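Local atomic coordinates of salicylate carboxymethyltransferase (Clarkia breweri, PDB entry 1M6E), a protein that catalyses transfer of a methyl group from S-adenosyl-L-methionine to the free carboxylate of the plant hormone salicylic acid, giving volatile methyl salicylate and S-adenosyl-L-homocysteine. Residues A[5-10]-A[313-318]; A[15-20]-A[307-312]; A[136-141]-A[199-204]. One frame throughout, in Å; residues are numbered along the deposited sequence.

Contact 1 of 3, residues A[5-10]-A[313-318]. With SAH (S-adenosyl-L-homocysteine), chain C.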
loop_
_atom_site.group_PDB
_atom_site.type_symbol
_atom_site.label_atom_id
_atom_site.label_comp_id
_atom_site.label_asym_id
_atom_site.label_seq_id
_atom_site.Cartn_x
_atom_site.Cartn_y
_atom_site.Cartn_z
ATOM N N GLN A 5 -3.994 -11.281 12.787
ATOM C CA GLN A 5 -4.189 -10.313 11.727
ATOM C C GLN A 5 -3.681 -8.914 12.005
ATOM O O GLN A 5 -3.037 -8.290 11.151
ATOM C CB GLN A 5 -5.664 -10.272 11.409
ATOM C CG GLN A 5 -6.028 -9.525 10.182
ATOM C CD GLN A 5 -7.484 -9.717 9.906
ATOM O OE1 GLN A 5 -8.208 -10.269 10.749
ATOM N NE2 GLN A 5 -7.941 -9.271 8.730
ATOM N N VAL A 6 -4.005 -8.430 13.197
ATOM C CA VAL A 6 -3.611 -7.107 13.674
ATOM C C VAL A 6 -2.231 -7.191 14.326
ATOM O O VAL A 6 -1.464 -6.232 14.282
ATOM C CB VAL A 6 -4.652 -6.557 14.722
ATOM C CG1 VAL A 6 -3.971 -5.654 15.741
ATOM C CG2 VAL A 6 -5.763 -5.773 14.013
ATOM N N LEU A 7 -1.913 -8.355 14.894
ATOM C CA LEU A 7 -0.652 -8.555 15.596
ATOM C C LEU A 7 0.635 -8.875 14.826
ATOM O O LEU A 7 1.648 -8.192 15.005
ATOM C CB LEU A 7 -0.846 -9.604 16.678
ATOM C CG LEU A 7 0.224 -9.671 17.774
ATOM C CD1 LEU A 7 -0.305 -10.546 18.897
ATOM C CD2 LEU A 7 1.553 -10.228 17.245
ATOM N N HIS A 8 0.646 -9.890 13.975
ATOM C CA HIS A 8 1.917 -10.146 13.338
ATOM C C HIS A 8 2.210 -9.690 11.930
ATOM O O HIS A 8 1.346 -9.627 11.032
ATOM C CB HIS A 8 2.300 -11.618 13.460
ATOM C CG HIS A 8 1.797 -12.484 12.348
ATOM N ND1 HIS A 8 2.336 -13.725 12.082
ATOM C CD2 HIS A 8 0.809 -12.297 11.443
ATOM C CE1 HIS A 8 1.705 -14.264 11.054
ATOM N NE2 HIS A 8 0.774 -13.417 10.647
ATOM N N MET A 9 3.493 -9.387 11.790
ATOM C CA MET A 9 4.138 -8.931 10.579
ATOM C C MET A 9 5.606 -9.216 10.903
ATOM O O MET A 9 5.905 -9.712 11.981
ATOM C CB MET A 9 3.929 -7.428 10.374
ATOM C CG MET A 9 4.748 -6.527 11.313
ATOM S SD MET A 9 3.916 -6.141 12.850
ATOM C CE MET A 9 5.027 -4.861 13.527
ATOM N N LYS A 10 6.512 -8.893 9.985
ATOM C CA LYS A 10 7.941 -9.134 10.172
ATOM C C LYS A 10 8.520 -7.785 10.472
ATOM O O LYS A 10 7.865 -6.797 10.177
ATOM C CB LYS A 10 8.543 -9.675 8.880
ATOM C CG LYS A 10 7.799 -10.858 8.284
ATOM C CD LYS A 10 8.324 -12.142 8.803
ATOM C CE LYS A 10 7.210 -13.089 9.015
ATOM N NZ LYS A 10 6.453 -12.417 10.069
ATOM N N GLU A 313 9.972 -11.262 16.587
ATOM C CA GLU A 313 10.077 -10.196 17.573
ATOM C C GLU A 313 8.723 -9.557 17.878
ATOM O O GLU A 313 8.467 -9.209 19.029
ATOM C CB GLU A 313 11.055 -9.117 17.115
ATOM C CG GLU A 313 11.542 -8.212 18.228
ATOM C CD GLU A 313 11.559 -6.747 17.825
ATOM O OE1 GLU A 313 12.113 -5.930 18.586
ATOM O OE2 GLU A 313 11.011 -6.396 16.752
ATOM N N PRO A 314 7.847 -9.382 16.855
ATOM C CA PRO A 314 6.534 -8.775 17.090
ATOM C C PRO A 314 5.544 -9.647 17.889
ATOM O O PRO A 314 4.815 -9.149 18.741
ATOM C CB PRO A 314 6.043 -8.471 15.678
ATOM C CG PRO A 314 7.259 -8.284 14.920
ATOM C CD PRO A 314 8.118 -9.406 15.407
ATOM N N LEU A 315 5.508 -10.940 17.604
ATOM C CA LEU A 315 4.622 -11.853 18.325
ATOM C C LEU A 315 4.988 -11.805 19.801
ATOM O O LEU A 315 4.120 -11.776 20.674
ATOM C CB LEU A 315 4.807 -13.281 17.820
ATOM C CG LEU A 315 4.386 -13.556 16.385
ATOM C CD1 LEU A 315 4.930 -14.887 15.959
ATOM C CD2 LEU A 315 2.868 -13.541 16.286
ATOM N N LEU A 316 6.288 -11.803 20.065
ATOM C CA LEU A 316 6.798 -11.757 21.427
ATOM C C LEU A 316 6.588 -10.406 22.085
ATOM O O LEU A 316 5.947 -10.307 23.132
ATOM C CB LEU A 316 8.288 -12.045 21.436
ATOM C CG LEU A 316 8.676 -13.437 21.013
ATOM C CD1 LEU A 316 10.186 -13.435 20.800
ATOM C CD2 LEU A 316 8.224 -14.439 22.064
ATOM N N LEU A 317 7.179 -9.378 21.477
ATOM C CA LEU A 317 7.080 -8.011 21.968
ATOM C C LEU A 317 5.633 -7.689 22.322
ATOM O O LEU A 317 5.358 -6.913 23.225
ATOM C CB LEU A 317 7.588 -7.033 20.899
ATOM C CG LEU A 317 7.343 -5.556 21.203
ATOM C CD1 LEU A 317 8.043 -5.242 22.461
ATOM C CD2 LEU A 317 7.830 -4.657 20.090
ATOM N N ASP A 318 4.701 -8.287 21.600
ATOM C CA ASP A 318 3.303 -8.037 21.881
ATOM C C ASP A 318 2.750 -8.943 22.968
ATOM O O ASP A 318 1.703 -8.658 23.518
ATOM C CB ASP A 318 2.464 -8.194 20.608
ATOM C CG ASP A 318 0.981 -7.867 20.830
ATOM O OD1 ASP A 318 0.181 -8.817 21.033
ATOM O OD2 ASP A 318 0.627 -6.656 20.806
HETATM N N SAH C . 7.217 -14.272 0.895
HETATM C CA SAH C . 8.537 -13.784 1.509
HETATM C CB SAH C . 8.503 -13.646 3.044
HETATM C CG SAH C . 7.224 -13.950 3.704
HETATM S SD SAH C . 7.134 -13.846 5.525
HETATM C C SAH C . 9.722 -14.717 1.260
HETATM O O SAH C . 9.557 -15.794 0.612
HETATM O OXT SAH C . 10.840 -14.288 1.768
HETATM C "C5'" SAH C . 5.413 -14.204 5.629
HETATM C "C4'" SAH C . 4.387 -12.990 5.513
HETATM O "O4'" SAH C . 3.112 -13.703 5.606
HETATM C "C3'" SAH C . 4.360 -12.070 6.792
HETATM O "O3'" SAH C . 4.785 -10.630 6.441
HETATM C "C2'" SAH C . 2.962 -12.047 7.223
HETATM O "O2'" SAH C . 2.362 -10.883 7.681
HETATM C "C1'" SAH C . 2.248 -12.844 6.026
HETATM N N9 SAH C . 1.012 -13.446 6.471
HETATM C C8 SAH C . 0.737 -14.259 7.549
HETATM N N7 SAH C . -0.517 -14.591 7.656
HETATM C C5 SAH C . -1.091 -13.958 6.579
HETATM C C6 SAH C . -2.423 -13.893 6.110
HETATM N N6 SAH C . -3.401 -14.527 6.757
HETATM N N1 SAH C . -2.730 -13.167 4.966
HETATM C C2 SAH C . -1.710 -12.518 4.317
HETATM N N3 SAH C . -0.400 -12.511 4.692
HETATM C C4 SAH C . -0.160 -13.254 5.837
#

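Contact 2 of 3, residues A[15-20]-A[307-312]. With SAH (S-adenosyl-L-homocysteine), chain C; SAL (2-hydroxybenzoic acid), chain D.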
loop_
_atom_site.group_PDB
_atom_site.type_symbol
_atom_site.label_atom_id
_atom_site.label_comp_id
_atom_site.label_asym_id
_atom_site.label_seq_id
_atom_site.Cartn_x
_atom_site.Cartn_y
_atom_site.Cartn_z
ATOM N N GLU A 15 16.510 -1.157 8.270
ATOM C CA GLU A 15 17.450 -1.586 9.309
ATOM C C GLU A 15 17.681 -3.091 9.334
ATOM O O GLU A 15 17.152 -3.852 8.499
ATOM C CB GLU A 15 16.899 -1.151 10.680
ATOM C CG GLU A 15 17.695 -1.601 11.925
ATOM C CD GLU A 15 16.883 -1.543 13.226
ATOM O OE1 GLU A 15 15.889 -2.305 13.365
ATOM O OE2 GLU A 15 17.251 -0.732 14.109
ATOM N N ASN A 16 18.457 -3.501 10.333
ATOM C CA ASN A 16 18.788 -4.898 10.589
ATOM C C ASN A 16 17.584 -5.606 11.177
ATOM O O ASN A 16 17.370 -5.615 12.394
ATOM C CB ASN A 16 19.956 -4.972 11.544
ATOM C CG ASN A 16 20.729 -3.703 11.542
ATOM O OD1 ASN A 16 20.814 -3.032 10.508
ATOM N ND2 ASN A 16 21.291 -3.340 12.687
ATOM N N SER A 17 16.799 -6.150 10.250
ATOM C CA SER A 17 15.587 -6.917 10.464
ATOM C C SER A 17 14.797 -6.858 9.179
ATOM O O SER A 17 14.672 -5.785 8.556
ATOM C CB SER A 17 14.796 -6.402 11.651
ATOM O OG SER A 17 15.456 -6.796 12.847
ATOM N N TYR A 18 14.378 -8.075 8.804
ATOM C CA TYR A 18 13.610 -8.526 7.631
ATOM C C TYR A 18 13.718 -7.698 6.385
ATOM O O TYR A 18 12.832 -6.882 6.054
ATOM C CB TYR A 18 12.128 -8.727 7.967
ATOM C CG TYR A 18 11.564 -9.823 7.089
ATOM C CD1 TYR A 18 11.411 -11.118 7.568
ATOM C CD2 TYR A 18 11.377 -9.621 5.732
ATOM C CE1 TYR A 18 11.109 -12.179 6.715
ATOM C CE2 TYR A 18 11.081 -10.677 4.885
ATOM C CZ TYR A 18 10.960 -11.943 5.387
ATOM O OH TYR A 18 10.741 -12.985 4.548
ATOM N N ALA A 19 14.798 -7.932 5.673
ATOM C CA ALA A 19 15.148 -7.185 4.468
ATOM C C ALA A 19 16.604 -7.490 4.609
ATOM O O ALA A 19 17.253 -8.030 3.708
ATOM C CB ALA A 19 14.923 -5.679 4.640
ATOM N N MET A 20 17.104 -7.192 5.795
ATOM C CA MET A 20 18.480 -7.475 6.090
ATOM C C MET A 20 18.638 -8.867 6.736
ATOM O O MET A 20 19.736 -9.258 7.088
ATOM C CB MET A 20 19.021 -6.368 6.998
ATOM C CG MET A 20 18.953 -4.980 6.377
ATOM S SD MET A 20 19.612 -4.982 4.703
ATOM C CE MET A 20 21.322 -5.540 4.997
ATOM N N CYS A 307 17.187 -13.716 11.950
ATOM C CA CYS A 307 16.128 -14.110 11.044
ATOM C C CYS A 307 14.896 -14.461 11.890
ATOM O O CYS A 307 13.799 -13.958 11.670
ATOM C CB CYS A 307 16.554 -15.324 10.240
ATOM S SG CYS A 307 15.173 -16.138 9.437
ATOM N N MET A 308 15.080 -15.336 12.867
ATOM C CA MET A 308 13.982 -15.733 13.730
ATOM C C MET A 308 13.571 -14.574 14.624
ATOM O O MET A 308 12.562 -14.654 15.327
ATOM C CB MET A 308 14.386 -16.957 14.554
ATOM C CG MET A 308 14.267 -18.243 13.767
ATOM S SD MET A 308 12.546 -18.488 13.237
ATOM C CE MET A 308 11.656 -18.491 14.848
ATOM N N ARG A 309 14.354 -13.498 14.596
ATOM C CA ARG A 309 14.031 -12.310 15.388
ATOM C C ARG A 309 13.164 -11.365 14.552
ATOM O O ARG A 309 12.187 -10.817 15.037
ATOM C CB ARG A 309 15.279 -11.548 15.817
ATOM C CG ARG A 309 14.928 -10.311 16.626
ATOM C CD ARG A 309 15.824 -9.119 16.332
ATOM N NE ARG A 309 15.670 -8.035 17.309
ATOM C CZ ARG A 309 16.110 -8.084 18.564
ATOM N NH1 ARG A 309 16.732 -9.168 19.002
ATOM N NH2 ARG A 309 15.940 -7.050 19.385
ATOM N N ALA A 310 13.553 -11.158 13.303
ATOM C CA ALA A 310 12.795 -10.327 12.405
ATOM C C ALA A 310 11.470 -11.038 12.122
ATOM O O ALA A 310 10.491 -10.427 11.715
ATOM C CB ALA A 310 13.538 -10.163 11.155
ATOM N N VAL A 311 11.430 -12.332 12.380
ATOM C CA VAL A 311 10.236 -13.129 12.121
ATOM C C VAL A 311 9.268 -13.197 13.313
ATOM O O VAL A 311 8.050 -13.264 13.122
ATOM C CB VAL A 311 10.670 -14.588 11.698
ATOM C CG1 VAL A 311 9.494 -15.525 11.666
ATOM C CG2 VAL A 311 11.366 -14.551 10.348
ATOM N N ALA A 312 9.799 -13.146 14.535
ATOM C CA ALA A 312 8.950 -13.283 15.717
ATOM C C ALA A 312 9.035 -12.174 16.739
ATOM O O ALA A 312 8.263 -12.142 17.680
ATOM C CB ALA A 312 9.247 -14.632 16.405
HETATM N N SAH C . 7.217 -14.272 0.895
HETATM C CA SAH C . 8.537 -13.784 1.509
HETATM C CB SAH C . 8.503 -13.646 3.044
HETATM C CG SAH C . 7.224 -13.950 3.704
HETATM S SD SAH C . 7.134 -13.846 5.525
HETATM C C SAH C . 9.722 -14.717 1.260
HETATM O O SAH C . 9.557 -15.794 0.612
HETATM O OXT SAH C . 10.840 -14.288 1.768
HETATM C "C5'" SAH C . 5.413 -14.204 5.629
HETATM C "C4'" SAH C . 4.387 -12.990 5.513
HETATM O "O4'" SAH C . 3.112 -13.703 5.606
HETATM C "C3'" SAH C . 4.360 -12.070 6.792
HETATM O "O3'" SAH C . 4.785 -10.630 6.441
HETATM C "C2'" SAH C . 2.962 -12.047 7.223
HETATM O "O2'" SAH C . 2.362 -10.883 7.681
HETATM C "C1'" SAH C . 2.248 -12.844 6.026
HETATM N N9 SAH C . 1.012 -13.446 6.471
HETATM C C8 SAH C . 0.737 -14.259 7.549
HETATM N N7 SAH C . -0.517 -14.591 7.656
HETATM C C5 SAH C . -1.091 -13.958 6.579
HETATM C C6 SAH C . -2.423 -13.893 6.110
HETATM N N6 SAH C . -3.401 -14.527 6.757
HETATM N N1 SAH C . -2.730 -13.167 4.966
HETATM C C2 SAH C . -1.710 -12.518 4.317
HETATM N N3 SAH C . -0.400 -12.511 4.692
HETATM C C4 SAH C . -0.160 -13.254 5.837
HETATM C "C1'" SAL D . 8.736 -17.419 8.691
HETATM O "O1'" SAL D . 9.340 -16.848 7.768
HETATM O "O2'" SAL D . 7.472 -17.026 8.930
HETATM C C1 SAL D . 9.453 -18.499 9.479
HETATM C C2 SAL D . 8.854 -19.239 10.598
HETATM C C3 SAL D . 9.629 -20.225 11.251
HETATM C C4 SAL D . 10.963 -20.543 10.891
HETATM C C5 SAL D . 11.588 -19.867 9.829
HETATM C C6 SAL D . 10.798 -18.796 9.089
HETATM O O2 SAL D . 7.584 -19.059 11.075
#

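Contact 3 of 3, residues A[136-141]-A[199-204]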
loop_
_atom_site.group_PDB
_atom_site.type_symbol
_atom_site.label_atom_id
_atom_site.label_comp_id
_atom_site.label_asym_id
_atom_site.label_seq_id
_atom_site.Cartn_x
_atom_site.Cartn_y
_atom_site.Cartn_z
ATOM N N PRO A 136 -11.616 -9.795 -6.811
ATOM C CA PRO A 136 -12.890 -10.127 -7.444
ATOM C C PRO A 136 -12.827 -11.503 -8.100
ATOM O O PRO A 136 -11.756 -12.097 -8.180
ATOM C CB PRO A 136 -13.061 -8.999 -8.438
ATOM C CG PRO A 136 -12.585 -7.859 -7.658
ATOM C CD PRO A 136 -11.278 -8.396 -7.084
ATOM N N ARG A 137 -13.966 -12.024 -8.552
ATOM C CA ARG A 137 -13.984 -13.358 -9.167
ATOM C C ARG A 137 -13.258 -13.375 -10.501
ATOM O O ARG A 137 -13.273 -12.383 -11.234
ATOM C CB ARG A 137 -15.417 -13.853 -9.345
ATOM C CG ARG A 137 -16.048 -14.275 -8.073
ATOM C CD ARG A 137 -17.208 -15.194 -8.312
ATOM N NE ARG A 137 -18.224 -14.950 -7.303
ATOM C CZ ARG A 137 -18.922 -13.818 -7.217
ATOM N NH1 ARG A 137 -18.713 -12.833 -8.093
ATOM N NH2 ARG A 137 -19.815 -13.660 -6.240
ATOM N N ASN A 138 -12.625 -14.500 -10.814
ATOM C CA ASN A 138 -11.871 -14.628 -12.062
ATOM C C ASN A 138 -11.157 -13.327 -12.460
ATOM O O ASN A 138 -11.498 -12.685 -13.457
ATOM C CB ASN A 138 -12.797 -15.097 -13.173
ATOM C CG ASN A 138 -13.199 -16.537 -13.010
ATOM O OD1 ASN A 138 -12.692 -17.251 -12.126
ATOM N ND2 ASN A 138 -14.107 -16.987 -13.865
ATOM N N THR A 139 -10.152 -12.975 -11.655
ATOM C CA THR A 139 -9.347 -11.763 -11.798
ATOM C C THR A 139 -7.893 -12.155 -12.009
ATOM O O THR A 139 -7.137 -11.438 -12.664
ATOM C CB THR A 139 -9.410 -10.892 -10.475
ATOM O OG1 THR A 139 -10.760 -10.484 -10.226
ATOM C CG2 THR A 139 -8.514 -9.640 -10.561
ATOM N N LEU A 140 -7.521 -13.315 -11.488
ATOM C CA LEU A 140 -6.135 -13.733 -11.521
ATOM C C LEU A 140 -5.624 -14.904 -12.341
ATOM O O LEU A 140 -6.211 -15.981 -12.301
ATOM C CB LEU A 140 -5.696 -13.965 -10.074
ATOM C CG LEU A 140 -5.154 -12.793 -9.263
ATOM C CD1 LEU A 140 -5.959 -11.530 -9.487
ATOM C CD2 LEU A 140 -5.150 -13.196 -7.810
ATOM N N HIS A 141 -4.511 -14.675 -13.058
ATOM C CA HIS A 141 -3.794 -15.721 -13.801
ATOM C C HIS A 141 -2.469 -15.733 -13.062
ATOM O O HIS A 141 -1.648 -14.844 -13.256
ATOM C CB HIS A 141 -3.440 -15.365 -15.249
ATOM C CG HIS A 141 -4.207 -14.229 -15.834
ATOM N ND1 HIS A 141 -5.532 -14.326 -16.189
ATOM C CD2 HIS A 141 -3.811 -12.989 -16.199
ATOM C CE1 HIS A 141 -5.923 -13.193 -16.748
ATOM N NE2 HIS A 141 -4.897 -12.364 -16.767
ATOM N N VAL A 199 -9.010 -17.252 -9.019
ATOM C CA VAL A 199 -8.072 -17.745 -10.005
ATOM C C VAL A 199 -8.857 -18.222 -11.192
ATOM O O VAL A 199 -9.779 -19.026 -11.094
ATOM C CB VAL A 199 -7.235 -18.857 -9.434
ATOM C CG1 VAL A 199 -6.604 -19.634 -10.506
ATOM C CG2 VAL A 199 -6.152 -18.262 -8.552
ATOM N N VAL A 200 -8.498 -17.664 -12.326
ATOM C CA VAL A 200 -9.124 -17.959 -13.597
ATOM C C VAL A 200 -8.888 -19.442 -13.940
ATOM O O VAL A 200 -7.814 -19.978 -13.670
ATOM C CB VAL A 200 -8.499 -17.022 -14.623
ATOM C CG1 VAL A 200 -7.452 -17.764 -15.424
ATOM C CG2 VAL A 200 -9.582 -16.333 -15.428
ATOM N N PRO A 201 -9.875 -20.119 -14.561
ATOM C CA PRO A 201 -9.784 -21.541 -14.930
ATOM C C PRO A 201 -8.458 -22.083 -15.506
ATOM O O PRO A 201 -8.123 -23.254 -15.302
ATOM C CB PRO A 201 -10.969 -21.717 -15.865
ATOM C CG PRO A 201 -11.105 -20.363 -16.481
ATOM C CD PRO A 201 -10.986 -19.485 -15.283
ATOM N N GLY A 202 -7.703 -21.271 -16.236
ATOM C CA GLY A 202 -6.427 -21.768 -16.719
ATOM C C GLY A 202 -5.306 -21.502 -15.698
ATOM O O GLY A 202 -4.283 -22.200 -15.675
ATOM N N GLY A 203 -5.532 -20.499 -14.840
ATOM C CA GLY A 203 -4.580 -20.033 -13.825
ATOM C C GLY A 203 -3.740 -20.988 -13.019
ATOM O O GLY A 203 -4.171 -22.095 -12.762
ATOM N N ARG A 204 -2.547 -20.548 -12.608
ATOM C CA ARG A 204 -1.623 -21.396 -11.824
ATOM C C ARG A 204 -1.296 -20.800 -10.441
ATOM O O ARG A 204 -1.373 -19.583 -10.255
ATOM C CB ARG A 204 -0.304 -21.594 -12.584
ATOM C CG ARG A 204 -0.443 -22.025 -14.040
ATOM C CD ARG A 204 -0.614 -23.535 -14.194
ATOM N NE ARG A 204 0.557 -24.276 -13.730
ATOM C CZ ARG A 204 0.891 -25.492 -14.156
ATOM N NH1 ARG A 204 0.149 -26.117 -15.068
ATOM N NH2 ARG A 204 1.967 -26.088 -13.660
#

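Contact 1 of 3, residues A[5-10]-A[313-318]
L7 and L315 meet almost at right angles, methyl against methyl, with L7 CD2 3.7 Å from L315 CD2. In this SABATH methyltransferase, the contact sets the end of the N-terminal helix 4-7 against helix 303-320 of the helical cap that closes over the Rossmann-like domain. No hydrogen bond joins the two segments, and the fit is mainly packing of apolar side chains, with backbone oxygens taking part. L7 and P314 bury the most, and L315 bridges L7 and H8. With its CG beside the backbone N (chi1 -66°), the L315 branch reaches forward, and CD2 also rests 3.5 Å from H8 CB. P314 turns its rigid, puckered ring to M9: its CG lies 3.5 Å from M9 O, while M9 SD, on a flexible chain, lies 4.2 Å from P314 CB. Proline has no N-H to give to the preceding turn, and the helix is kinked here.

H8 is the first residue beyond the short helix, and it faces two ways. Its CB packs on L315, whereas its imidazole, with CG between the backbone N and the carbonyl carbon (chi1 89°), swings off to the cofactor product SAH. There SAH N7 lies at the imidazole edge, in its plane, 3.5 Å from NE2, with SAH C8 approached obliquely. W151, a substrate-binding residue, meets the same imidazole edge-to-face. Helix 303-320 also leans on helix 322-341, L316 against F329. Further along, K10 bends its long alkyl chain around the ribose: CG is 3.5 Å from SAH O3', and CE reaches to 3.6 Å from SAH SD.

Contact 2 of 3, residues A[15-20]-A[307-312]
Y18 OH points at the carboxylate of SAH and gives a weak hydrogen bond, 3.1 Å long, to SAH OXT; the exact place of this hydroxyl is doubtful. The phenol ring that carries it meets helix 303-320 edge-on. A310 CB and V311 CG2 both lie at that edge near the ring plane, with V311 CG2 4.3 Å from Y18 CE1. A tyrosine suits the site because the hydrocarbon edge of its ring packs on A310 and V311 while the hydroxyl stays polar for the amino-acid end of the cofactor, matching its experimentally established role in binding S-adenosyl-L-methionine.

Behind the ring, the loop comes very near the helix, the CA atoms of S17 and A310 being 4.8 Å apart. Alanine is small enough to permit this: its single methyl, CB, lies 3.8 Å from Y18 CB and 4.0 Å from S17 CB. The branched V311 also borders salicylate. CG1, anti to the backbone N at chi1 169°, packs 3.6 Å from SAL C1'; CG2, whose exact place is unsure, lies near the salicylate carboxylate too. One turn back, M308 bends its chain to bring the polarisable SD to 3.5 Å from SAL C4.

A310 also shares a backbone hydrogen bond with G11. R309 and M308 pack on helix 322-341 as well, R309 on I325 and F329, M308 on Y332, while Y18 and C307 both touch Q25 of helix 23-31.

Contact 3 of 3, residues A[136-141]-A[199-204]
A single beta bridge between L140 and V199 ties the loop leading into strand 143-146 to the loop that follows helix 181-198. One of the backbone hydrogen bonds of the bridge runs from V200 N to L140 O, 2.8 Å long and nearly straight at 172°; L140 is also backbone-bonded to E198, the last residue of helix 181-198. The V200 donor sits somewhat off the carbonyl plane, and the same oxygen is approached by V199 CA at 3.4 Å in a CH···O contact.

Side chains flank the bridge. V200 spreads its two methyls between partners: CG2 lies 4.1 Å from N138 CB, and CG1 touches the edge of the H141 imidazole near its plane, 4.0 Å from ND1. N138 has positive phi and psi, a backbone conformation that asparagine tolerates well, and its CG stands beside its own backbone N (chi1 -72°), which brings OD1 alongside the V199-V200 backbone, 3.9 Å from V200 CA.

Strand 143-146, helix 181-198 and strand 204-211 form a beta-alpha-beta crossover of the Rossmann-like sheet, with the two strands parallel neighbours, and the bridge joins the approaches to both. Between helix and second strand the chain reverses in a type I turn from V200 to G203. P201, with its ring-restricted phi, suits the second position, and a weak bond from G203 N to V200 O closes the turn. Having no side chain, G203 can pass close by, its CA 4.4 Å from H141 CA. The other loop is braced by T139 OG1, which donates to P136 O at 2.8 Å from above the carbonyl plane. L140 packs inward on A56 of strand 52-58. At the outer end, R137 N is hydrogen-bonded to E91 OE1 of the second subunit, and P136 packs on F122 of that subunit.

In the fold
Contacts 1 and 2 are neighbours, their centres 12 Å apart, and share helix 303-320: residues 307-312 serve contact 2, and 313-318 follow directly for contact 1. They meet where K10 CB packs on Y18 CD1, 3.5 Å away, and both border SAH. Together they bring the N-terminal region and a late helix together beside the cofactor and salicylate pocket. Contact 3 stands apart, about 32 Å from contact 1 and 33 Å from contact 2 between centres, on the other side of the chain's centre from contact 2. It lies at the rim of the central sheet, in loops leading into strands 143-146 and 204-211. Along the chain, 3 nests within 2 within 1.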